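Local coordinates for protein RNA-dependent RNA polymerase (Farallon virus, PDB 6DX5) that probably replicates and transcribes the viral RNA genome as the full-length protein, of which this piece is the viral OTU cysteine protease domain, a deubiquitinase, at residues Thr59-Gly73 against Thr126-Val138. Sequence-based numbering, arbitrary orientation.
Sequences TALGYARQHWSECHG and TDEAEMLASALNV
Met-131 and Tyr-63 form the centre of this contact, where helix segments 59-66 and 126-136 cross at 78° with their axes 8.5 Å apart. With its chain extended beyond CG, Met-131 reaches between helix 59-66 and the turn at Cys-71: Met-131 SD lies 3.9 Å from Ala-64 CB, and Met-131 CG 3.8 Å from Cys-71 SG. The Tyr-63 ring lies over the backbone of the other helix, with Met-131 O and Ala-135 N above one face and His-67 CB against the opposite face. Tyr-63 CG stands anti to its own backbone N (chi1 177°), which sets Tyr-63 CD2 3.6 Å from Ala-135 CB. Farther along, Thr-59 CG2 meets Leu-132 CD2 at 4.0 Å, the two side chains crossing nearly at right angles. The polar end belongs to Glu-130, reaching out fully extended: Gly-73 N, in the first turn of helix 72-86, donates to the syn lone pair of Glu-130 OE1 (2.8 Å, N-H...O angle 164°), and Glu-130 OE2 lies in plane at the His-72 ring edge. Nearby, Asp-127 OD2 hydrogen-bonds a dithiothreitol probably from the crystallisation liquor. Within this OTU fold, Tyr-113 of helix 103-117 also touches Met-131, whereas helix 37-47 (Phe-38 on Leu-132) and strand 151-157 (Phe-157 on Ala-133) also pack against helix 126-136.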
# COMPACT_ATOMS: atom_id res chain seq x y z
N THR A 59 18.73 -1.60 -12.77
CA THR A 59 17.63 -2.01 -13.63
C THR A 59 16.35 -1.27 -13.26
O THR A 59 15.67 -0.72 -14.13
CB THR A 59 17.45 -3.52 -13.53
OG1 THR A 59 18.69 -4.11 -13.95
CG2 THR A 59 16.27 -4.03 -14.42
N ALA A 60 16.06 -1.20 -11.97
CA ALA A 60 14.84 -0.56 -11.52
C ALA A 60 14.85 0.91 -11.88
O ALA A 60 13.89 1.41 -12.46
CB ALA A 60 14.67 -0.74 -10.00
N LEU A 61 15.95 1.61 -11.60
CA LEU A 61 15.98 3.05 -11.86
C LEU A 61 16.04 3.35 -13.37
O LEU A 61 15.45 4.35 -13.83
CB LEU A 61 17.18 3.68 -11.17
CG LEU A 61 17.05 4.08 -9.69
CD1 LEU A 61 16.34 3.04 -8.87
CD2 LEU A 61 18.44 4.32 -9.10
N GLY A 62 16.74 2.53 -14.15
CA GLY A 62 16.76 2.78 -15.59
C GLY A 62 15.37 2.59 -16.18
O GLY A 62 14.93 3.36 -17.03
N TYR A 63 14.66 1.55 -15.71
CA TYR A 63 13.27 1.37 -16.09
C TYR A 63 12.43 2.60 -15.75
O TYR A 63 11.58 3.02 -16.55
CB TYR A 63 12.70 0.10 -15.40
CG TYR A 63 11.23 -0.09 -15.70
CD1 TYR A 63 10.25 0.42 -14.83
CD2 TYR A 63 10.83 -0.68 -16.89
CE1 TYR A 63 8.89 0.31 -15.12
CE2 TYR A 63 9.46 -0.80 -17.20
CZ TYR A 63 8.50 -0.31 -16.29
OH TYR A 63 7.15 -0.41 -16.60
N ALA A 64 12.61 3.15 -14.54
CA ALA A 64 11.82 4.32 -14.17
C ALA A 64 12.09 5.53 -15.08
O ALA A 64 11.16 6.26 -15.43
CB ALA A 64 12.07 4.68 -12.72
N ARG A 65 13.35 5.76 -15.48
CA ARG A 65 13.67 6.87 -16.38
C ARG A 65 12.91 6.75 -17.69
O ARG A 65 12.48 7.75 -18.28
CB ARG A 65 15.18 6.91 -16.69
CG ARG A 65 16.07 7.32 -15.52
CD ARG A 65 17.55 7.59 -15.92
NE ARG A 65 18.38 7.67 -14.71
CZ ARG A 65 18.99 6.62 -14.14
NH1 ARG A 65 18.91 5.41 -14.71
NH2 ARG A 65 19.71 6.77 -13.02
N GLN A 66 12.74 5.54 -18.17
CA GLN A 66 12.13 5.31 -19.47
C GLN A 66 10.62 5.11 -19.40
O GLN A 66 9.94 5.34 -20.40
CB GLN A 66 12.84 4.09 -20.07
CG GLN A 66 12.72 3.91 -21.50
CD GLN A 66 13.03 5.18 -22.26
OE1 GLN A 66 12.42 5.42 -23.30
NE2 GLN A 66 14.01 5.98 -21.78
N HIS A 67 10.08 4.70 -18.25
CA HIS A 67 8.68 4.30 -18.12
C HIS A 67 8.04 4.95 -16.92
O HIS A 67 7.26 4.32 -16.20
CB HIS A 67 8.54 2.78 -18.04
CG HIS A 67 9.16 2.08 -19.19
ND1 HIS A 67 8.44 1.65 -20.28
CD2 HIS A 67 10.44 1.72 -19.43
CE1 HIS A 67 9.24 1.05 -21.14
NE2 HIS A 67 10.47 1.09 -20.66
N TRP A 68 8.36 6.21 -16.70
CA TRP A 68 7.95 6.87 -15.47
C TRP A 68 6.44 6.74 -15.27
O TRP A 68 5.98 6.49 -14.16
CB TRP A 68 8.40 8.34 -15.49
CG TRP A 68 8.02 9.09 -14.22
CD1 TRP A 68 7.36 10.29 -14.15
CD2 TRP A 68 8.30 8.69 -12.87
NE1 TRP A 68 7.21 10.67 -12.83
CE2 TRP A 68 7.78 9.71 -12.03
CE3 TRP A 68 8.96 7.59 -12.28
CZ2 TRP A 68 7.89 9.65 -10.62
CZ3 TRP A 68 9.05 7.51 -10.86
CH2 TRP A 68 8.52 8.55 -10.06
N SER A 69 5.67 6.78 -16.35
CA SER A 69 4.23 6.80 -16.16
C SER A 69 3.67 5.43 -15.77
O SER A 69 2.50 5.36 -15.41
CB SER A 69 3.53 7.34 -17.42
OG SER A 69 3.60 6.39 -18.46
N GLU A 70 4.47 4.36 -15.83
CA GLU A 70 4.04 3.04 -15.39
C GLU A 70 4.52 2.73 -13.97
O GLU A 70 4.17 1.68 -13.42
CB GLU A 70 4.54 1.95 -16.36
CG GLU A 70 4.13 2.19 -17.81
CD GLU A 70 2.63 2.47 -17.94
OE1 GLU A 70 2.26 3.58 -18.45
OE2 GLU A 70 1.82 1.60 -17.50
N CYS A 71 5.28 3.64 -13.36
CA CYS A 71 5.79 3.46 -12.00
C CYS A 71 4.75 3.98 -11.02
O CYS A 71 4.94 5.01 -10.35
CB CYS A 71 7.12 4.17 -11.83
SG CYS A 71 8.29 3.47 -12.97
N HIS A 72 3.63 3.24 -10.94
CA HIS A 72 2.45 3.77 -10.27
C HIS A 72 2.71 4.07 -8.80
O HIS A 72 2.30 5.12 -8.31
CB HIS A 72 1.28 2.81 -10.44
CG HIS A 72 0.89 2.67 -11.86
ND1 HIS A 72 0.13 3.62 -12.51
CD2 HIS A 72 1.21 1.74 -12.79
CE1 HIS A 72 -0.03 3.26 -13.77
NE2 HIS A 72 0.61 2.12 -13.97
N GLY A 73 3.40 3.16 -8.10
CA GLY A 73 3.68 3.42 -6.69
C GLY A 73 4.52 4.67 -6.50
O GLY A 73 4.14 5.59 -5.77
N THR A 126 8.84 -1.76 -2.25
CA THR A 126 7.78 -2.13 -3.20
C THR A 126 7.75 -1.21 -4.43
O THR A 126 7.40 -1.65 -5.53
CB THR A 126 6.41 -2.12 -2.48
OG1 THR A 126 6.22 -0.86 -1.84
CG2 THR A 126 6.39 -3.20 -1.39
N ASP A 127 8.12 0.07 -4.30
CA ASP A 127 8.12 0.92 -5.50
C ASP A 127 9.03 0.32 -6.55
O ASP A 127 8.71 0.32 -7.74
CB ASP A 127 8.60 2.34 -5.19
CG ASP A 127 7.56 3.18 -4.43
OD1 ASP A 127 6.40 2.74 -4.15
OD2 ASP A 127 7.95 4.33 -4.12
N GLU A 128 10.13 -0.27 -6.12
CA GLU A 128 11.04 -0.88 -7.08
C GLU A 128 10.64 -2.32 -7.44
O GLU A 128 10.92 -2.75 -8.57
CB GLU A 128 12.48 -0.82 -6.55
CG GLU A 128 13.06 0.62 -6.53
CD GLU A 128 12.56 1.44 -5.34
OE1 GLU A 128 12.48 2.70 -5.50
OE2 GLU A 128 12.26 0.83 -4.26
N ALA A 129 9.98 -3.08 -6.54
CA ALA A 129 9.38 -4.36 -6.96
C ALA A 129 8.49 -4.16 -8.19
O ALA A 129 8.52 -4.95 -9.13
CB ALA A 129 8.56 -4.99 -5.82
N GLU A 130 7.67 -3.12 -8.19
CA GLU A 130 6.82 -2.89 -9.33
C GLU A 130 7.64 -2.65 -10.59
O GLU A 130 7.29 -3.12 -11.69
CB GLU A 130 5.92 -1.69 -9.02
CG GLU A 130 5.17 -1.17 -10.19
CD GLU A 130 4.18 -0.06 -9.83
OE1 GLU A 130 4.40 0.71 -8.85
OE2 GLU A 130 3.11 -0.01 -10.55
N MET A 131 8.74 -1.91 -10.47
CA MET A 131 9.56 -1.58 -11.64
C MET A 131 10.21 -2.83 -12.19
O MET A 131 10.20 -3.07 -13.41
CB MET A 131 10.61 -0.55 -11.23
CG MET A 131 9.96 0.82 -10.79
SD MET A 131 11.23 1.89 -10.14
CE MET A 131 10.19 3.24 -9.39
N LEU A 132 10.81 -3.63 -11.28
CA LEU A 132 11.52 -4.83 -11.67
C LEU A 132 10.58 -5.82 -12.35
O LEU A 132 10.96 -6.47 -13.32
CB LEU A 132 12.13 -5.46 -10.43
CG LEU A 132 13.30 -4.65 -9.87
CD1 LEU A 132 13.72 -5.26 -8.49
CD2 LEU A 132 14.43 -4.77 -10.93
N ALA A 133 9.35 -5.95 -11.82
CA ALA A 133 8.40 -6.90 -12.40
C ALA A 133 8.10 -6.54 -13.85
O ALA A 133 8.12 -7.42 -14.73
CB ALA A 133 7.11 -6.93 -11.58
N SER A 134 7.88 -5.25 -14.13
CA SER A 134 7.64 -4.82 -15.50
C SER A 134 8.93 -4.83 -16.31
O SER A 134 8.94 -5.27 -17.46
CB SER A 134 7.03 -3.42 -15.51
OG SER A 134 5.77 -3.43 -14.86
N ALA A 135 10.03 -4.31 -15.74
CA ALA A 135 11.27 -4.25 -16.52
C ALA A 135 11.67 -5.64 -16.98
O ALA A 135 12.07 -5.82 -18.13
CB ALA A 135 12.41 -3.65 -15.68
N LEU A 136 11.59 -6.65 -16.10
CA LEU A 136 12.13 -7.97 -16.45
C LEU A 136 11.05 -8.94 -16.89
O LEU A 136 11.37 -10.07 -17.21
CB LEU A 136 12.90 -8.58 -15.28
CG LEU A 136 14.01 -7.68 -14.76
CD1 LEU A 136 14.49 -8.10 -13.37
CD2 LEU A 136 15.16 -7.71 -15.79
N ASN A 137 9.78 -8.52 -16.91
CA ASN A 137 8.65 -9.41 -17.25
C ASN A 137 8.56 -10.63 -16.33
O ASN A 137 8.46 -11.76 -16.79
CB ASN A 137 8.73 -9.86 -18.72
CG ASN A 137 7.47 -10.54 -19.17
OD1 ASN A 137 6.38 -10.29 -18.61
ND2 ASN A 137 7.58 -11.39 -20.18
N VAL A 138 8.65 -10.40 -15.01
CA VAL A 138 8.58 -11.48 -14.03
C VAL A 138 7.53 -11.10 -13.01
O VAL A 138 7.04 -9.97 -12.98
CB VAL A 138 9.90 -11.78 -13.31
CG1 VAL A 138 10.93 -12.24 -14.28
CG2 VAL A 138 10.40 -10.55 -12.48